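Local coordinates for protein AT5g51070/K3K7_27 (Arabidopsis thaliana, PDB 5GKM) that probably recognises substrates and adaptors as the N-terminal Clp repeat domain of ClpD, an ATP-dependent Clp chaperone whose ATPase modules lie outside this chain, at residues E8-T11 with E12-R16; Q36-L39 with L40-A44; A152-T155 with R156-G159; S55-I59 with D60-E64; R137-R141 with L142-M146. All coordinates share one frame; numbering follows the deposited sequence. Where two conformers were deposited one is given.

Contact 1 of 5, residues E8-T11 with E12-R16; sequences ERFT and ERAIR
The carbonyl oxygen of Thr11 receives the amide of Ile15, with Ile15 N 2.9 Å from Thr11 O and the hydrogen bond close to straight at 163°. This is the first turn of helix 12-27 in the Clp N-terminal domain, and Thr11 is its N-cap. The threonine serves the helix twice. Its carbonyl takes the amide four residues on, and its hydroxyl takes the one before that: Ala14 N donates to Thr11 OG1 over 3.1 Å. The capping bond depends on chi1 of 71°, which places OG1 between the backbone N and the carbonyl carbon, within reach of the amide of Ala14. The methyl of Ala14 packs against the capping hydroxyl, with Ala14 CB 3.6 Å from Thr11 OG1.

Arg13 leaves the turn altogether. It runs to salt bridges with Glu45 and Glu121, tying the new helix to two others. The foot of its chain stays near the cap, where Arg13 CB is 3.9 Å from Thr11 OG1.

The apolar side is made by Phe10, a buried residue just before the cap. Its ring meets the methyl of Ala14 obliquely, with Phe10 CD2 4.1 Å from Ala14 CB. Phe7 adds an edge-to-face partner for the Phe10 ring, while Pro120 and Ile123 of helix 120-130 touch Ala14. Ile15 closes the other side of the turn. Its CG1 lies against the Thr11 carbonyl, 3.3 Å from Thr11 O, and its terminal methyl reaches back to the loop, with Ile15 CD1 3.8 Å from Phe10 CB.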
loop_
_atom_site.group_PDB
_atom_site.type_symbol
_atom_site.label_atom_id
_atom_site.label_comp_id
_atom_site.label_asym_id
_atom_site.label_seq_id
_atom_site.Cartn_x
_atom_site.Cartn_y
_atom_site.Cartn_z
ATOM N N GLU A 8 -4.140 5.287 15.799
ATOM C CA GLU A 8 -3.713 4.884 17.116
ATOM C C GLU A 8 -3.375 3.402 17.178
ATOM O O GLU A 8 -2.389 3.023 17.753
ATOM C CB GLU A 8 -4.797 5.219 18.181
ATOM C CG GLU A 8 -4.614 4.517 19.532
ATOM C CD GLU A 8 -5.753 4.778 20.517
ATOM O OE1 GLU A 8 -6.109 5.934 20.646
ATOM O OE2 GLU A 8 -6.265 3.829 21.180
ATOM N N ARG A 9 -4.204 2.596 16.533
ATOM C CA ARG A 9 -3.981 1.183 16.552
ATOM C C ARG A 9 -3.096 0.630 15.470
ATOM O O ARG A 9 -2.873 -0.521 15.430
ATOM C CB ARG A 9 -5.270 0.416 16.657
ATOM C CG ARG A 9 -5.824 0.546 18.058
ATOM C CD ARG A 9 -6.740 -0.581 18.392
ATOM N NE ARG A 9 -7.274 -0.407 19.698
ATOM C CZ ARG A 9 -7.147 -1.267 20.684
ATOM N NH1 ARG A 9 -6.535 -2.403 20.483
ATOM N NH2 ARG A 9 -7.675 -0.987 21.870
ATOM N N PHE A 10 -2.590 1.500 14.623
ATOM C CA PHE A 10 -1.680 1.076 13.582
ATOM C C PHE A 10 -0.285 0.848 14.170
ATOM O O PHE A 10 0.179 1.646 14.922
ATOM C CB PHE A 10 -1.624 2.094 12.439
ATOM C CG PHE A 10 -2.807 2.063 11.503
ATOM C CD1 PHE A 10 -4.063 2.280 11.962
ATOM C CD2 PHE A 10 -2.642 1.874 10.157
ATOM C CE1 PHE A 10 -5.139 2.257 11.115
ATOM C CE2 PHE A 10 -3.713 1.868 9.317
ATOM C CZ PHE A 10 -4.975 2.064 9.811
ATOM N N THR A 11 0.348 -0.247 13.814
ATOM C CA THR A 11 1.647 -0.533 14.309
ATOM C C THR A 11 2.692 0.423 13.742
ATOM O O THR A 11 2.505 1.075 12.759
ATOM C CB THR A 11 2.121 -1.951 14.020
ATOM O OG1 THR A 11 2.401 -2.113 12.634
ATOM C CG2 THR A 11 1.078 -2.963 14.481
ATOM N N GLU A 12 3.808 0.451 14.452
ATOM C CA GLU A 12 5.030 1.228 13.933
ATOM C C GLU A 12 5.484 0.906 12.393
ATOM O O GLU A 12 5.665 1.782 11.655
ATOM C CB GLU A 12 6.241 1.025 14.856
ATOM C CG GLU A 12 7.474 1.749 14.392
ATOM C CD GLU A 12 8.754 1.283 15.104
ATOM O OE1 GLU A 12 8.697 0.548 16.108
ATOM O OE2 GLU A 12 9.840 1.548 14.583
ATOM N N ARG A 13 5.418 -0.371 12.064
ATOM C CA ARG A 13 5.642 -0.781 10.722
ATOM C C ARG A 13 4.556 -0.236 9.813
ATOM O O ARG A 13 4.846 0.115 8.725
ATOM C CB ARG A 13 5.674 -2.289 10.524
ATOM C CG ARG A 13 6.755 -3.011 11.286
ATOM C CD ARG A 13 6.824 -4.493 10.942
ATOM N NE ARG A 13 6.864 -4.656 9.519
ATOM C CZ ARG A 13 6.207 -5.579 8.863
ATOM N NH1 ARG A 13 5.495 -6.464 9.514
ATOM N NH2 ARG A 13 6.249 -5.578 7.543
ATOM N N ALA A 14 3.322 -0.301 10.255
ATOM C CA ALA A 14 2.266 0.143 9.379
ATOM C C ALA A 14 2.372 1.646 9.086
ATOM O O ALA A 14 2.122 2.078 8.021
ATOM C CB ALA A 14 0.918 -0.182 9.973
ATOM N N ILE A 15 2.678 2.373 10.134
ATOM C CA ILE A 15 2.814 3.808 10.026
ATOM C C ILE A 15 3.976 4.147 9.100
ATOM O O ILE A 15 3.865 5.021 8.335
ATOM C CB ILE A 15 3.027 4.469 11.403
ATOM C CG1 ILE A 15 1.826 4.259 12.302
ATOM C CG2 ILE A 15 3.385 5.938 11.269
ATOM C CD1 ILE A 15 0.703 5.097 11.905
ATOM N N ARG A 16 5.055 3.396 9.198
ATOM C CA ARG A 16 6.179 3.639 8.347
ATOM C C ARG A 16 5.829 3.398 6.882
ATOM O O ARG A 16 6.168 4.150 6.040
ATOM C CB ARG A 16 7.372 2.813 8.795
ATOM C CG ARG A 16 8.651 3.021 8.046
ATOM C CD ARG A 16 9.708 2.077 8.609
ATOM N NE ARG A 16 9.945 2.300 10.007
ATOM C CZ ARG A 16 9.846 1.359 10.912
ATOM N NH1 ARG A 16 9.453 0.133 10.565
ATOM N NH2 ARG A 16 10.108 1.656 12.149
#

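Contact 2 of 5, residues Q36-L39 with L40-A44; sequences QHLL and LGLIA
Leu39 and Ile43 form the tight side-chain pair of this contact, one turn apart on helix 35-45. Leu39 CG and Ile43 CD1 stand 3.8 Å apart, and the two side chains cross obliquely. Leu39 has CG anti to its backbone N (chi1 174°). This holds its branch out from the helix, about level with its own CA, where Ile43 CD1 comes back to meet it. Ile43 CG1 lies over the preceding turn, 3.3 Å from Leu39 O.

Leu38 and Leu42 repeat the spacing but form the looser side, at 4.4 Å between Leu38 CG and Leu42 CD1. Leu42 leans on the backbone instead, with its CG 3.5 Å from Leu38 O. Leu40 does likewise, its CG close to Gln36 O (3.5 Å). Of the four backbone bonds, Leu40 N to Gln36 O is 3.2 Å, and the three that follow are slightly shorter.

At the start of the turn the packing becomes polar. Gln36 CG lies over one face of the His37 ring, 3.8 Å above its plane and toward the rim. The amide of Gln36 bonds to Gln79, and His37 ND1 to the backbone of Tyr34. Only at Ala44, the partly exposed end, does the burial ease. Helices 12-27, 59-71 and 120-130 pack round it, so this is the central buried helix of an all-helical Clp N-terminal domain.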
loop_
_atom_site.group_PDB
_atom_site.type_symbol
_atom_site.label_atom_id
_atom_site.label_comp_id
_atom_site.label_asym_id
_atom_site.label_seq_id
_atom_site.Cartn_x
_atom_site.Cartn_y
_atom_site.Cartn_z
ATOM N N GLN A 36 -1.602 2.426 -5.783
ATOM C CA GLN A 36 -0.318 1.946 -6.272
ATOM C C GLN A 36 0.867 2.521 -5.456
ATOM O O GLN A 36 1.872 1.934 -5.345
ATOM C CB GLN A 36 -0.135 2.174 -7.781
ATOM C CG GLN A 36 0.052 3.621 -8.198
ATOM C CD GLN A 36 -1.242 4.355 -8.444
ATOM O OE1 GLN A 36 -2.280 3.976 -7.990
ATOM N NE2 GLN A 36 -1.142 5.412 -9.204
ATOM N N HIS A 37 0.695 3.728 -4.962
ATOM C CA HIS A 37 1.674 4.317 -4.099
ATOM C C HIS A 37 1.760 3.663 -2.747
ATOM O O HIS A 37 2.789 3.537 -2.178
ATOM C CB HIS A 37 1.502 5.823 -3.998
ATOM C CG HIS A 37 1.283 6.475 -5.322
ATOM N ND1 HIS A 37 0.207 7.228 -5.602
ATOM C CD2 HIS A 37 2.048 6.442 -6.469
ATOM C CE1 HIS A 37 0.286 7.642 -6.861
ATOM N NE2 HIS A 37 1.421 7.170 -7.388
ATOM N N LEU A 38 0.600 3.301 -2.240
ATOM C CA LEU A 38 0.552 2.541 -1.010
ATOM C C LEU A 38 1.280 1.187 -1.189
ATOM O O LEU A 38 1.949 0.745 -0.332
ATOM C CB LEU A 38 -0.899 2.319 -0.597
ATOM C CG LEU A 38 -1.052 1.537 0.694
ATOM C CD1 LEU A 38 -0.343 2.193 1.880
ATOM C CD2 LEU A 38 -2.517 1.317 0.989
ATOM N N LEU A 39 1.110 0.612 -2.351
ATOM C CA LEU A 39 1.796 -0.629 -2.623
ATOM C C LEU A 39 3.295 -0.410 -2.555
ATOM O O LEU A 39 3.975 -1.175 -1.983
ATOM C CB LEU A 39 1.392 -1.190 -3.991
ATOM C CG LEU A 39 2.147 -2.424 -4.449
ATOM C CD1 LEU A 39 1.943 -3.608 -3.520
ATOM C CD2 LEU A 39 1.702 -2.769 -5.851
ATOM N N LEU A 40 3.746 0.694 -3.117
ATOM C CA LEU A 40 5.151 1.012 -3.039
ATOM C C LEU A 40 5.644 1.193 -1.596
ATOM O O LEU A 40 6.649 0.725 -1.255
ATOM C CB LEU A 40 5.511 2.235 -3.875
ATOM C CG LEU A 40 5.323 2.131 -5.380
ATOM C CD1 LEU A 40 5.706 3.425 -6.089
ATOM C CD2 LEU A 40 6.148 1.003 -5.962
ATOM N N GLY A 41 4.856 1.866 -0.779
ATOM C CA GLY A 41 5.227 2.035 0.593
ATOM C C GLY A 41 5.349 0.741 1.374
ATOM O O GLY A 41 6.194 0.582 2.166
ATOM N N LEU A 42 4.422 -0.162 1.112
ATOM C CA LEU A 42 4.481 -1.465 1.737
ATOM C C LEU A 42 5.676 -2.268 1.313
ATOM O O LEU A 42 6.266 -2.905 2.098
ATOM C CB LEU A 42 3.217 -2.279 1.436
ATOM C CG LEU A 42 1.917 -1.759 2.070
ATOM C CD1 LEU A 42 0.730 -2.402 1.384
ATOM C CD2 LEU A 42 1.825 -1.956 3.562
ATOM N N ILE A 43 5.974 -2.216 0.040
ATOM C CA ILE A 43 7.173 -2.866 -0.478
ATOM C C ILE A 43 8.447 -2.266 0.108
ATOM O O ILE A 43 9.300 -2.973 0.525
ATOM C CB ILE A 43 7.224 -2.860 -2.029
ATOM C CG1 ILE A 43 6.068 -3.699 -2.587
ATOM C CG2 ILE A 43 8.545 -3.393 -2.548
ATOM C CD1 ILE A 43 5.802 -3.495 -4.032
ATOM N N ALA A 44 8.479 -0.957 0.178
ATOM C CA ALA A 44 9.641 -0.315 0.735
ATOM C C ALA A 44 9.870 -0.664 2.214
ATOM O O ALA A 44 10.963 -0.693 2.687
ATOM C CB ALA A 44 9.566 1.183 0.544
#

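Contact 3 of 5, residues A152-T155 with R156-G159; sequences AALT and RLKG
Ala152 and Arg156 are joined through the backbone near the end of helix 146-158, the last helix of this Clp N-terminal domain. Arg156 N donates to Ala152 O at 3.1 Å, and Leu157 N to Ala153 O at 3.2 Å. The bonding then changes from four residues back to three. Lys158 N has two acceptors: a bond to Thr155 O at 3.1 Å, and a weak, bent one to Leu154 O at 3.4 Å. In the stronger bond the donor sits well above the carbonyl plane of Thr155, 62° out of it. Gly159 follows with a positive phi.

Apolar contact is slight. Leu154 CD2 and Leu157 CD1 are 4.5 Å apart, at the limit of touching. Leu157 rests mainly on the backbone, its CG close to the carbonyl of Ala153. Both leucines face helix 120-130, where Leu154 meets Val125 and Leu157 meets Glu121 and His122.

The charged and polar ends look elsewhere. The Arg156 chain is extended from CG to NE, which takes its guanidinium away from the turn to salt bridges with Asp46, Asp48 and Glu121. These three acids anchor the end of the helix to neighbouring parts of the fold. Thr155 OG1 bonds to the carbonyl of Ala151, one turn back. On the exposed flank the chain of Lys158 leads away from the helix, but its foot lies on the last turn, with Lys158 CB 3.3 Å from Thr155 O.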
loop_
_atom_site.group_PDB
_atom_site.type_symbol
_atom_site.label_atom_id
_atom_site.label_comp_id
_atom_site.label_asym_id
_atom_site.label_seq_id
_atom_site.Cartn_x
_atom_site.Cartn_y
_atom_site.Cartn_z
ATOM N N ALA A 152 -0.182 -14.926 1.705
ATOM C CA ALA A 152 1.036 -14.797 2.429
ATOM C C ALA A 152 0.908 -13.788 3.580
ATOM O O ALA A 152 1.493 -13.959 4.572
ATOM C CB ALA A 152 2.189 -14.405 1.510
ATOM N N ALA A 153 0.170 -12.715 3.365
ATOM C CA ALA A 153 -0.011 -11.763 4.413
ATOM C C ALA A 153 -0.797 -12.363 5.569
ATOM O O ALA A 153 -0.503 -12.148 6.676
ATOM C CB ALA A 153 -0.716 -10.510 3.896
ATOM N N LEU A 154 -1.829 -13.102 5.226
ATOM C CA LEU A 154 -2.622 -13.752 6.241
ATOM C C LEU A 154 -1.780 -14.763 7.030
ATOM O O LEU A 154 -1.944 -14.901 8.203
ATOM C CB LEU A 154 -3.848 -14.408 5.631
ATOM C CG LEU A 154 -4.927 -13.460 5.132
ATOM C CD1 LEU A 154 -5.928 -14.136 4.266
ATOM C CD2 LEU A 154 -5.640 -12.631 6.184
ATOM N N THR A 155 -0.895 -15.452 6.341
ATOM C CA THR A 155 0.002 -16.388 6.970
ATOM C C THR A 155 0.929 -15.716 7.967
ATOM O O THR A 155 1.091 -16.186 9.071
ATOM C CB THR A 155 0.753 -17.236 5.939
ATOM O OG1 THR A 155 -0.184 -17.975 5.174
ATOM C CG2 THR A 155 1.699 -18.149 6.585
ATOM N N ARG A 156 1.437 -14.562 7.618
ATOM C CA ARG A 156 2.245 -13.822 8.540
ATOM C C ARG A 156 1.514 -13.432 9.810
ATOM O O ARG A 156 2.042 -13.478 10.873
ATOM C CB ARG A 156 2.762 -12.549 7.890
ATOM C CG ARG A 156 4.039 -12.716 7.145
ATOM C CD ARG A 156 4.569 -11.366 6.816
ATOM N NE ARG A 156 5.642 -11.368 5.886
ATOM C CZ ARG A 156 6.202 -10.282 5.378
ATOM N NH1 ARG A 156 5.785 -9.077 5.722
ATOM N NH2 ARG A 156 7.152 -10.406 4.525
ATOM N N LEU A 157 0.271 -13.069 9.669
ATOM C CA LEU A 157 -0.484 -12.642 10.817
ATOM C C LEU A 157 -0.759 -13.761 11.817
ATOM O O LEU A 157 -1.116 -13.534 12.921
ATOM C CB LEU A 157 -1.797 -12.038 10.363
ATOM C CG LEU A 157 -1.687 -10.678 9.685
ATOM C CD1 LEU A 157 -2.921 -10.362 8.884
ATOM C CD2 LEU A 157 -1.464 -9.601 10.718
ATOM N N LYS A 158 -0.588 -14.970 11.369
ATOM C CA LYS A 158 -0.709 -16.114 12.263
ATOM C C LYS A 158 0.444 -16.316 13.160
ATOM O O LYS A 158 0.303 -16.910 14.199
ATOM C CB LYS A 158 -0.835 -17.386 11.483
ATOM C CG LYS A 158 -2.150 -17.535 10.873
ATOM C CD LYS A 158 -2.189 -18.846 10.180
ATOM C CE LYS A 158 -3.507 -18.906 9.470
ATOM N NZ LYS A 158 -4.603 -18.921 10.470
ATOM N N GLY A 159 1.595 -15.874 12.749
ATOM C CA GLY A 159 2.767 -16.008 13.560
ATOM C C GLY A 159 3.576 -17.200 13.134
ATOM O O GLY A 159 3.020 -18.205 12.758
#

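Contact 4 of 5, residues S55-I59 with D60-E64; sequences SGITI and DKARE
An aliphatic carbon sits on the face of a charged group here: Ile59 CG1 lies over the centre of one face of the Arg63 guanidinium, 3.4 Å above its plane. Ile59 CG1 is 3.5 Å from Arg63 CZ. Two rotamers make the overlap. Ile59 turns CG1 anti to its backbone N (chi1 -171°), which brings it to the guanidinium. Arg63 runs back to meet it with a chain extended from CG to NE, and the two side chains cross.

The guanidinium nitrogens pair with acids. Arg63 NH1 makes a weak salt bridge to Asp60 OD1 at 3.2 Å, and NE pairs with Glu24 of helix 12-27. A face on hydrocarbon together with these ion pairs should limit rotation of the group. The aliphatic part of Arg63 also packs on the backbone, with Arg63 CG 3.2 Å from Ile59 O. That carbonyl accepts Arg63 N at 2.8 Å.

Thr58 occupies the N-cap position, but its side chain makes no capping bond. Its hydroxyl lies alongside Lys61 instead, 3.7 Å between Thr58 OG1 and Lys61 CG. The carbonyl of Thr58 accepts Ala62 N. Ile57 just reaches the methyl of Ala62, and also packs on Ile43, Leu139 and Leu142. Earlier in the loop, Ile57 N donates to Ser55 OG, 3.1 Å away. The arrangement is an ST turn at Ser55 leading into the first turn of helix 59-71 in the Clp N-terminal domain.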
loop_
_atom_site.group_PDB
_atom_site.type_symbol
_atom_site.label_atom_id
_atom_site.label_comp_id
_atom_site.label_asym_id
_atom_site.label_seq_id
_atom_site.Cartn_x
_atom_site.Cartn_y
_atom_site.Cartn_z
ATOM N N SER A 55 7.776 -12.720 -1.791
ATOM C CA SER A 55 7.574 -12.878 -3.205
ATOM C C SER A 55 8.735 -12.609 -4.151
ATOM O O SER A 55 8.586 -12.768 -5.341
ATOM C CB SER A 55 6.473 -11.938 -3.641
ATOM O OG SER A 55 6.952 -10.630 -3.685
ATOM N N GLY A 56 9.830 -12.093 -3.653
ATOM C CA GLY A 56 10.884 -11.685 -4.539
ATOM C C GLY A 56 10.710 -10.332 -5.219
ATOM O O GLY A 56 11.533 -9.916 -5.964
ATOM N N ILE A 57 9.604 -9.666 -4.947
ATOM C CA ILE A 57 9.413 -8.325 -5.415
ATOM C C ILE A 57 10.272 -7.374 -4.627
ATOM O O ILE A 57 10.311 -7.450 -3.474
ATOM C CB ILE A 57 7.946 -7.903 -5.306
ATOM C CG1 ILE A 57 7.124 -8.625 -6.347
ATOM C CG2 ILE A 57 7.759 -6.412 -5.544
ATOM C CD1 ILE A 57 5.644 -8.496 -6.145
ATOM N N THR A 58 10.898 -6.447 -5.316
ATOM C CA THR A 58 11.735 -5.445 -4.700
ATOM C C THR A 58 11.288 -4.077 -5.122
ATOM O O THR A 58 10.682 -3.948 -6.113
ATOM C CB THR A 58 13.240 -5.549 -5.106
ATOM O OG1 THR A 58 13.379 -5.494 -6.510
ATOM C CG2 THR A 58 13.823 -6.781 -4.586
ATOM N N ILE A 59 11.649 -3.078 -4.333
ATOM C CA ILE A 59 11.183 -1.732 -4.540
ATOM C C ILE A 59 11.593 -1.112 -5.885
ATOM O O ILE A 59 10.806 -0.469 -6.500
ATOM C CB ILE A 59 11.523 -0.844 -3.326
ATOM C CG1 ILE A 59 10.864 0.508 -3.434
ATOM C CG2 ILE A 59 13.023 -0.708 -3.110
ATOM C CD1 ILE A 59 9.371 0.493 -3.362
ATOM N N ASP A 60 12.807 -1.357 -6.328
ATOM C CA ASP A 60 13.186 -0.773 -7.593
ATOM C C ASP A 60 12.405 -1.246 -8.772
ATOM O O ASP A 60 12.015 -0.499 -9.609
ATOM C CB ASP A 60 14.695 -0.900 -7.802
ATOM C CG ASP A 60 15.478 0.061 -6.898
ATOM O OD1 ASP A 60 15.110 1.262 -6.751
ATOM O OD2 ASP A 60 16.418 -0.431 -6.274
ATOM N N LYS A 61 12.172 -2.526 -8.805
ATOM C CA LYS A 61 11.343 -3.070 -9.841
ATOM C C LYS A 61 9.927 -2.554 -9.764
ATOM O O LYS A 61 9.368 -2.215 -10.727
ATOM C CB LYS A 61 11.339 -4.593 -9.779
ATOM C CG LYS A 61 12.651 -5.235 -10.143
ATOM C CD LYS A 61 12.969 -5.051 -11.603
ATOM C CE LYS A 61 14.121 -5.966 -12.016
ATOM N NZ LYS A 61 15.395 -5.335 -11.583
ATOM N N ALA A 62 9.402 -2.499 -8.557
ATOM C CA ALA A 62 8.066 -1.986 -8.380
ATOM C C ALA A 62 7.946 -0.531 -8.812
ATOM O O ALA A 62 7.049 -0.203 -9.471
ATOM C CB ALA A 62 7.586 -2.188 -6.949
ATOM N N ARG A 63 8.913 0.278 -8.485
ATOM C CA ARG A 63 8.906 1.660 -8.927
ATOM C C ARG A 63 8.928 1.843 -10.461
ATOM O O ARG A 63 8.202 2.622 -10.973
ATOM C CB ARG A 63 10.104 2.398 -8.345
ATOM C CG ARG A 63 10.049 2.636 -6.870
ATOM C CD ARG A 63 11.349 3.312 -6.437
ATOM N NE ARG A 63 11.341 3.675 -5.041
ATOM C CZ ARG A 63 12.379 3.564 -4.254
ATOM N NH1 ARG A 63 13.508 3.137 -4.764
ATOM N NH2 ARG A 63 12.290 3.856 -2.982
ATOM N N GLU A 64 9.694 1.032 -11.156
ATOM C CA GLU A 64 9.687 1.063 -12.609
ATOM C C GLU A 64 8.348 0.754 -13.199
ATOM O O GLU A 64 7.935 1.358 -14.143
ATOM C CB GLU A 64 10.671 0.057 -13.164
ATOM C CG GLU A 64 12.088 0.415 -12.888
ATOM C CD GLU A 64 13.090 -0.678 -13.186
ATOM O OE1 GLU A 64 12.727 -1.643 -13.850
ATOM O OE2 GLU A 64 14.237 -0.521 -12.747
#

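Contact 5 of 5, residues R137-R141 with L142-M146; sequences RVLKR and LGANM
Leu139 is the bump round which the chain folds as helix 134-142 ends. Its two methyls enter the bend made by residues 144-146. Leu139 CD1 sits 3.8 Å from Met146 CB and about as far from CG, while Leu139 CD2 faces the methyl of Ala144 at 4.1 Å. The sulfur is close too, with Met146 SD 4.0 Å from Leu139 CD1. Through CB, CG and SD, one methyl thus lies against the length of the methionine chain, and the two side chains cross at about a right angle. Phe128 of helix 120-130 touches both residues, and Ile57 lies against Ala144.

A second, shallower fit lies beside it. Val138 and Leu142 run side by side and point the same way, with Val138 CG1 3.9 Å from Leu142 CD1. Leu142 also presses its CG on the last turn, 3.3 Å from Val138 O.

Gly143 makes the bend possible. Its positive phi (73°) turns the chain back in a Schellman motif. Ala144 N then reaches Leu139 O at 3.0 Å in a nearly straight bond (174°), and Gly143 N binds Lys140 O. Lys140 points away, and Arg141, bent at chi2 and chi3, reaches the hydroxyl of Ser68 with NH1. Asn145 caps helix 146-158 through Leu148 N. Backbone bonds thus satisfy carbonyls at the helix end, while the hydrophobic contact of Leu139 with Ala144 and Met146 joins the two sides of the turn.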
loop_
_atom_site.group_PDB
_atom_site.type_symbol
_atom_site.label_atom_id
_atom_site.label_comp_id
_atom_site.label_asym_id
_atom_site.label_seq_id
_atom_site.Cartn_x
_atom_site.Cartn_y
_atom_site.Cartn_z
ATOM N N ARG A 137 -2.679 -3.887 -11.328
ATOM C CA ARG A 137 -1.960 -3.582 -12.541
ATOM C C ARG A 137 -0.464 -3.673 -12.355
ATOM O O ARG A 137 0.224 -4.132 -13.200
ATOM C CB ARG A 137 -2.324 -2.208 -13.037
ATOM C CG ARG A 137 -3.790 -2.041 -13.356
ATOM C CD ARG A 137 -4.130 -0.611 -13.676
ATOM N NE ARG A 137 -3.684 -0.246 -14.988
ATOM C CZ ARG A 137 -3.788 0.976 -15.489
ATOM N NH1 ARG A 137 -4.334 1.935 -14.776
ATOM N NH2 ARG A 137 -3.366 1.251 -16.706
ATOM N N VAL A 138 0.023 -3.168 -11.241
ATOM C CA VAL A 138 1.412 -3.272 -10.935
ATOM C C VAL A 138 1.872 -4.720 -10.748
ATOM O O VAL A 138 2.859 -5.106 -11.247
ATOM C CB VAL A 138 1.727 -2.509 -9.642
ATOM C CG1 VAL A 138 3.183 -2.603 -9.271
ATOM C CG2 VAL A 138 1.298 -1.081 -9.757
ATOM N N LEU A 139 1.090 -5.492 -10.002
ATOM C CA LEU A 139 1.451 -6.860 -9.777
ATOM C C LEU A 139 1.474 -7.644 -11.095
ATOM O O LEU A 139 2.310 -8.453 -11.301
ATOM C CB LEU A 139 0.583 -7.511 -8.702
ATOM C CG LEU A 139 0.733 -6.894 -7.318
ATOM C CD1 LEU A 139 -0.253 -7.519 -6.353
ATOM C CD2 LEU A 139 2.108 -7.095 -6.734
ATOM N N LYS A 140 0.535 -7.338 -11.953
ATOM C CA LYS A 140 0.496 -8.007 -13.231
ATOM C C LYS A 140 1.745 -7.689 -14.031
ATOM O O LYS A 140 2.302 -8.531 -14.641
ATOM C CB LYS A 140 -0.752 -7.642 -14.016
ATOM C CG LYS A 140 -0.828 -8.299 -15.384
ATOM C CD LYS A 140 -2.118 -7.976 -16.096
ATOM C CE LYS A 140 -2.359 -8.949 -17.251
ATOM N NZ LYS A 140 -2.975 -8.278 -18.423
ATOM N N ARG A 141 2.157 -6.446 -13.995
ATOM C CA ARG A 141 3.349 -6.059 -14.682
ATOM C C ARG A 141 4.566 -6.751 -14.101
ATOM O O ARG A 141 5.476 -7.074 -14.794
ATOM C CB ARG A 141 3.493 -4.541 -14.708
ATOM C CG ARG A 141 4.749 -4.033 -15.347
ATOM C CD ARG A 141 4.632 -4.145 -16.865
ATOM N NE ARG A 141 3.620 -3.302 -17.474
ATOM C CZ ARG A 141 3.856 -2.107 -17.985
ATOM N NH1 ARG A 141 5.058 -1.606 -17.920
ATOM N NH2 ARG A 141 2.912 -1.407 -18.526
ATOM N N LEU A 142 4.569 -6.974 -12.805
ATOM C CA LEU A 142 5.656 -7.690 -12.154
ATOM C C LEU A 142 5.553 -9.216 -12.261
ATOM O O LEU A 142 6.415 -9.867 -11.828
ATOM C CB LEU A 142 5.800 -7.280 -10.688
ATOM C CG LEU A 142 6.020 -5.801 -10.434
ATOM C CD1 LEU A 142 5.900 -5.404 -8.979
ATOM C CD2 LEU A 142 7.374 -5.402 -10.950
ATOM N N GLY A 143 4.494 -9.734 -12.845
ATOM C CA GLY A 143 4.348 -11.171 -12.933
ATOM C C GLY A 143 3.990 -11.897 -11.652
ATOM O O GLY A 143 4.248 -13.058 -11.496
ATOM N N ALA A 144 3.338 -11.183 -10.748
ATOM C CA ALA A 144 3.052 -11.698 -9.424
ATOM C C ALA A 144 1.588 -12.067 -9.324
ATOM O O ALA A 144 0.790 -11.581 -10.045
ATOM C CB ALA A 144 3.410 -10.678 -8.364
ATOM N N ASN A 145 1.270 -12.935 -8.391
ATOM C CA ASN A 145 -0.117 -13.349 -8.201
ATOM C C ASN A 145 -0.669 -12.759 -6.930
ATOM O O ASN A 145 -0.280 -13.121 -5.914
ATOM C CB ASN A 145 -0.132 -14.871 -8.105
ATOM C CG ASN A 145 -1.524 -15.470 -7.971
ATOM O OD1 ASN A 145 -2.380 -14.984 -7.313
ATOM N ND2 ASN A 145 -1.689 -16.590 -8.595
ATOM N N MET A 146 -1.622 -11.859 -7.091
ATOM C CA MET A 146 -2.116 -11.078 -6.019
ATOM C C MET A 146 -2.764 -11.923 -4.922
ATOM O O MET A 146 -2.601 -11.655 -3.805
ATOM C CB MET A 146 -3.107 -10.055 -6.522
ATOM C CG MET A 146 -3.598 -9.162 -5.428
ATOM S SD MET A 146 -4.253 -7.623 -6.107
ATOM C CE MET A 146 -5.835 -8.201 -6.551
#

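Overall arrangement
In chain order the contacts run 1, 2, 4, 5, 3, in series, all within one all-helical Clp N-terminal domain. Contact 2 lies nearest the middle, its centre about 4 Å from the centre of the chain. Contacts 4 and 5 have centres about 10 and 13 Å from its own, and both touch it. They also touch each other, largely through the side chain of Ile57, so helices 35-45, 59-71 and 134-142 share one apolar core. Contacts 1 and 5 lie on opposite sides of the centre, their own centres about 26 Å apart. Contacts 1 and 3, with centres about 17 Å apart, meet where Arg13 and Arg156 share Glu121, an acid that links the first and last helices.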